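Local coordinates for alpha-galactosidase (Thermus thermophilus, PDB 6LCJ), which probably hydrolyses terminal alpha-galactosidic bonds in galactosides and assembles as a hexamer, at residues Asp79-Val93 with Leu105-Gly117. Sequence-based numbering, arbitrary orientation.
Sequences DPFLLEAGAWWGSGV and LLGALDLGARVLG
In the N-terminal beta-sandwich, strand 89-91 is, within this chain, the outermost strand of one antiparallel sheet, pairing with 113-117: Gly90 N to Val115 O and Val115 N to Gly90 O are both 2.8 Å. At Gly92 the chain crosses to the second sheet; its N reaches Ala113 O, while its O takes Ala108 N at 2.7 Å, so this one residue, whose positive phi by itself favours glycine, bridges both sheets. On the face carrying Trp89, Leu116 and Arg114, Leu116 CB sits 3.6 Å from the centroid of the indole six-membered ring, nearly on its normal, a CH-pi contact; Phe81 CE1 lies over the opposite face. Arg114, extended from CG to NE, grips the carboxylate of Asp79, the N-cap of helix 80-84, side-on: NE lies 3.0 Å from Asp79 OD2, and NH2 gives a straighter bond (166°) to the syn lone pair of OD1. OD1 also caps the helix through Phe81 N, while NH2 has a second acid, Glu315. Phe81 CG covers the guanidinium centre, the two planes 30° apart. A leucine in place of Arg114 would probably leave Asp79 and Glu315 without their shared cation. One residue along the strand from Gly90, Ser91 OG shares a water with Ala113 O.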
loop_
_atom_site.group_PDB
_atom_site.type_symbol
_atom_site.label_atom_id
_atom_site.label_comp_id
_atom_site.label_asym_id
_atom_site.label_seq_id
_atom_site.Cartn_x
_atom_site.Cartn_y
_atom_site.Cartn_z
ATOM N N ASP E 79 7.583 -8.886 27.840
ATOM C CA ASP E 79 6.968 -7.570 27.900
ATOM C C ASP E 79 6.581 -7.144 26.485
ATOM O O ASP E 79 7.470 -6.988 25.633
ATOM C CB ASP E 79 7.967 -6.588 28.526
ATOM C CG ASP E 79 7.411 -5.182 28.723
ATOM O OD1 ASP E 79 6.480 -4.747 28.001
ATOM O OD2 ASP E 79 7.959 -4.490 29.609
ATOM N N PRO E 80 5.287 -6.950 26.190
ATOM C CA PRO E 80 4.890 -6.620 24.806
ATOM C C PRO E 80 5.609 -5.418 24.226
ATOM O O PRO E 80 5.891 -5.406 23.022
ATOM C CB PRO E 80 3.382 -6.379 24.926
ATOM C CG PRO E 80 2.968 -7.193 26.112
ATOM C CD PRO E 80 4.122 -7.095 27.083
ATOM N N PHE E 81 5.947 -4.420 25.045
ATOM C CA PHE E 81 6.728 -3.290 24.547
ATOM C C PHE E 81 8.056 -3.758 23.967
ATOM O O PHE E 81 8.428 -3.376 22.851
ATOM C CB PHE E 81 6.961 -2.277 25.666
ATOM C CG PHE E 81 7.809 -1.108 25.252
ATOM C CD1 PHE E 81 9.198 -1.178 25.321
ATOM C CD2 PHE E 81 7.223 0.067 24.797
ATOM C CE1 PHE E 81 9.993 -0.110 24.930
ATOM C CE2 PHE E 81 8.006 1.145 24.414
ATOM C CZ PHE E 81 9.397 1.051 24.477
ATOM N N LEU E 82 8.791 -4.585 24.716
ATOM C CA LEU E 82 10.087 -5.088 24.266
ATOM C C LEU E 82 10.009 -5.810 22.927
ATOM O O LEU E 82 11.024 -5.928 22.240
ATOM C CB LEU E 82 10.660 -6.056 25.308
ATOM C CG LEU E 82 11.606 -5.574 26.410
ATOM C CD1 LEU E 82 11.109 -4.291 27.035
ATOM C CD2 LEU E 82 11.723 -6.669 27.453
ATOM N N LEU E 83 8.836 -6.319 22.555
ATOM C CA LEU E 83 8.682 -7.125 21.357
ATOM C C LEU E 83 8.117 -6.344 20.176
ATOM O O LEU E 83 8.184 -6.833 19.047
ATOM C CB LEU E 83 7.778 -8.333 21.649
ATOM C CG LEU E 83 8.313 -9.375 22.627
ATOM C CD1 LEU E 83 7.361 -10.541 22.727
ATOM C CD2 LEU E 83 9.705 -9.845 22.226
ATOM N N GLU E 84 7.547 -5.161 20.402
ATOM C CA GLU E 84 7.057 -4.330 19.311
ATOM C C GLU E 84 8.061 -3.271 18.880
ATOM O O GLU E 84 7.799 -2.561 17.907
ATOM C CB GLU E 84 5.731 -3.633 19.693
ATOM C CG GLU E 84 4.647 -4.529 20.302
ATOM C CD GLU E 84 3.926 -5.418 19.284
ATOM O OE1 GLU E 84 3.750 -4.977 18.120
ATOM O OE2 GLU E 84 3.541 -6.556 19.648
ATOM N N ALA E 85 9.191 -3.143 19.567
ATOM C CA ALA E 85 10.100 -2.020 19.363
ATOM C C ALA E 85 11.204 -2.373 18.373
ATOM O O ALA E 85 11.660 -3.520 18.309
ATOM C CB ALA E 85 10.714 -1.583 20.694
ATOM N N GLY E 86 11.630 -1.369 17.597
ATOM C CA GLY E 86 12.697 -1.568 16.627
ATOM C C GLY E 86 14.092 -1.507 17.209
ATOM O O GLY E 86 15.030 -2.022 16.595
ATOM N N ALA E 87 14.255 -0.886 18.372
ATOM C CA ALA E 87 15.533 -0.849 19.057
ATOM C C ALA E 87 15.587 -1.980 20.081
ATOM O O ALA E 87 14.638 -2.739 20.255
ATOM C CB ALA E 87 15.755 0.524 19.689
ATOM N N TRP E 88 16.722 -2.115 20.752
ATOM C CA TRP E 88 16.949 -3.217 21.681
ATOM C C TRP E 88 16.614 -2.758 23.093
ATOM O O TRP E 88 17.367 -1.979 23.691
ATOM C CB TRP E 88 18.392 -3.689 21.605
ATOM C CG TRP E 88 18.703 -4.580 20.436
ATOM C CD1 TRP E 88 19.388 -4.238 19.302
ATOM C CD2 TRP E 88 18.364 -5.967 20.297
ATOM N NE1 TRP E 88 19.491 -5.321 18.473
ATOM C CE2 TRP E 88 18.878 -6.398 19.061
ATOM C CE3 TRP E 88 17.683 -6.883 21.099
ATOM C CZ2 TRP E 88 18.723 -7.701 18.603
ATOM C CZ3 TRP E 88 17.539 -8.180 20.646
ATOM C CH2 TRP E 88 18.051 -8.574 19.408
ATOM N N TRP E 89 15.496 -3.251 23.627
ATOM C CA TRP E 89 15.043 -2.923 24.972
ATOM C C TRP E 89 15.085 -4.165 25.854
ATOM O O TRP E 89 14.643 -5.236 25.449
ATOM C CB TRP E 89 13.614 -2.376 24.957
ATOM C CG TRP E 89 13.455 -0.945 24.591
ATOM C CD1 TRP E 89 13.130 -0.449 23.368
ATOM C CD2 TRP E 89 13.571 0.189 25.464
ATOM N NE1 TRP E 89 13.047 0.924 23.416
ATOM C CE2 TRP E 89 13.310 1.340 24.692
ATOM C CE3 TRP E 89 13.890 0.345 26.819
ATOM C CZ2 TRP E 89 13.351 2.619 25.223
ATOM C CZ3 TRP E 89 13.926 1.624 27.346
ATOM C CH2 TRP E 89 13.653 2.742 26.550
ATOM N N GLY E 90 15.605 -4.019 27.073
ATOM C CA GLY E 90 15.554 -5.068 28.064
ATOM C C GLY E 90 14.749 -4.625 29.278
ATOM O O GLY E 90 14.414 -3.448 29.434
ATOM N N SER E 91 14.460 -5.583 30.151
ATOM C CA SER E 91 13.693 -5.314 31.361
ATOM C C SER E 91 14.606 -5.166 32.571
ATOM O O SER E 91 15.417 -6.055 32.863
ATOM C CB SER E 91 12.676 -6.418 31.630
ATOM O OG SER E 91 12.255 -6.348 32.986
ATOM N N GLY E 92 14.453 -4.048 33.282
ATOM C CA GLY E 92 15.056 -3.868 34.586
ATOM C C GLY E 92 16.545 -3.602 34.578
ATOM O O GLY E 92 17.000 -2.673 35.253
ATOM N N VAL E 93 17.322 -4.392 33.827
ATOM C CA VAL E 93 18.774 -4.250 33.807
ATOM C C VAL E 93 19.294 -4.429 32.381
ATOM O O VAL E 93 18.731 -5.170 31.573
ATOM C CB VAL E 93 19.460 -5.249 34.774
ATOM C CG1 VAL E 93 19.022 -6.665 34.460
ATOM C CG2 VAL E 93 21.006 -5.129 34.715
ATOM N N LEU E 105 27.215 -2.036 33.516
ATOM C CA LEU E 105 25.894 -2.481 33.940
ATOM C C LEU E 105 25.075 -1.309 34.453
ATOM O O LEU E 105 25.559 -0.514 35.262
ATOM C CB LEU E 105 25.995 -3.548 35.035
ATOM C CG LEU E 105 24.714 -4.193 35.563
ATOM C CD1 LEU E 105 24.958 -5.639 35.990
ATOM C CD2 LEU E 105 24.106 -3.389 36.726
ATOM N N LEU E 106 23.826 -1.232 33.999
ATOM C CA LEU E 106 22.835 -0.288 34.499
ATOM C C LEU E 106 21.601 -1.087 34.893
ATOM O O LEU E 106 20.941 -1.672 34.029
ATOM C CB LEU E 106 22.492 0.756 33.435
ATOM C CG LEU E 106 21.377 1.722 33.827
ATOM C CD1 LEU E 106 21.930 2.780 34.796
ATOM C CD2 LEU E 106 20.713 2.350 32.597
ATOM N N GLY E 107 21.278 -1.101 36.187
ATOM C CA GLY E 107 20.159 -1.886 36.677
ATOM C C GLY E 107 19.213 -1.157 37.613
ATOM O O GLY E 107 19.642 -0.484 38.550
ATOM N N ALA E 108 17.912 -1.297 37.381
ATOM C CA ALA E 108 16.928 -0.655 38.240
ATOM C C ALA E 108 16.907 -1.270 39.637
ATOM O O ALA E 108 17.015 -2.488 39.809
ATOM C CB ALA E 108 15.544 -0.766 37.619
ATOM N N LEU E 109 16.752 -0.416 40.640
ATOM C CA LEU E 109 16.564 -0.847 42.015
ATOM C C LEU E 109 15.104 -0.794 42.454
ATOM O O LEU E 109 14.805 -1.190 43.579
ATOM C CB LEU E 109 17.429 0.003 42.955
ATOM C CG LEU E 109 18.930 -0.189 42.718
ATOM C CD1 LEU E 109 19.757 0.613 43.702
ATOM C CD2 LEU E 109 19.299 -1.663 42.795
ATOM N N ASP E 110 14.196 -0.317 41.592
ATOM C CA ASP E 110 12.759 -0.276 41.830
ATOM C C ASP E 110 12.016 -0.947 40.672
ATOM O O ASP E 110 12.606 -1.345 39.663
ATOM C CB ASP E 110 12.257 1.169 41.997
ATOM C CG ASP E 110 12.878 1.876 43.189
ATOM O OD1 ASP E 110 12.678 1.419 44.341
ATOM O OD2 ASP E 110 13.561 2.904 42.977
ATOM N N LEU E 111 10.693 -1.001 40.807
ATOM C CA LEU E 111 9.801 -1.638 39.845
ATOM C C LEU E 111 9.602 -0.801 38.586
ATOM O O LEU E 111 9.633 0.431 38.618
ATOM C CB LEU E 111 8.419 -1.856 40.467
ATOM C CG LEU E 111 8.282 -2.753 41.682
ATOM C CD1 LEU E 111 7.000 -2.413 42.438
ATOM C CD2 LEU E 111 8.289 -4.210 41.245
ATOM N N GLY E 112 9.334 -1.489 37.480
ATOM C CA GLY E 112 8.751 -0.844 36.319
ATOM C C GLY E 112 9.721 -0.175 35.377
ATOM O O GLY E 112 9.337 0.769 34.686
ATOM N N ALA E 113 10.967 -0.641 35.316
ATOM C CA ALA E 113 11.993 -0.027 34.490
ATOM C C ALA E 113 12.331 -0.885 33.271
ATOM O O ALA E 113 12.213 -2.115 33.289
ATOM C CB ALA E 113 13.257 0.233 35.306
ATOM N N ARG E 114 12.746 -0.211 32.201
ATOM C CA ARG E 114 13.302 -0.846 31.019
ATOM C C ARG E 114 14.633 -0.183 30.695
ATOM O O ARG E 114 14.903 0.938 31.125
ATOM C CB ARG E 114 12.354 -0.740 29.836
ATOM C CG ARG E 114 11.015 -1.414 30.043
ATOM C CD ARG E 114 10.208 -1.216 28.807
ATOM N NE ARG E 114 8.860 -1.759 28.849
ATOM C CZ ARG E 114 7.763 -1.031 29.034
ATOM N NH1 ARG E 114 7.844 0.283 29.246
ATOM N NH2 ARG E 114 6.582 -1.624 29.026
ATOM N N VAL E 115 15.481 -0.883 29.944
ATOM C CA VAL E 115 16.816 -0.378 29.626
ATOM C C VAL E 115 17.086 -0.573 28.143
ATOM O O VAL E 115 16.993 -1.695 27.632
ATOM C CB VAL E 115 17.916 -1.047 30.468
ATOM C CG1 VAL E 115 19.281 -0.578 29.998
ATOM C CG2 VAL E 115 17.719 -0.716 31.936
ATOM N N LEU E 116 17.426 0.522 27.461
ATOM C CA LEU E 116 17.721 0.523 26.037
ATOM C C LEU E 116 19.230 0.467 25.838
ATOM O O LEU E 116 19.982 1.186 26.505
ATOM C CB LEU E 116 17.129 1.760 25.371
ATOM C CG LEU E 116 17.528 2.149 23.946
ATOM C CD1 LEU E 116 16.925 1.211 22.929
ATOM C CD2 LEU E 116 17.044 3.556 23.686
ATOM N N GLY E 117 19.669 -0.419 24.960
ATOM C CA GLY E 117 21.082 -0.552 24.698
ATOM C C GLY E 117 21.401 -0.232 23.259
ATOM O O GLY E 117 20.818 -0.830 22.352
HETATM O O HOH W 1 10.457 -4.233 33.741
#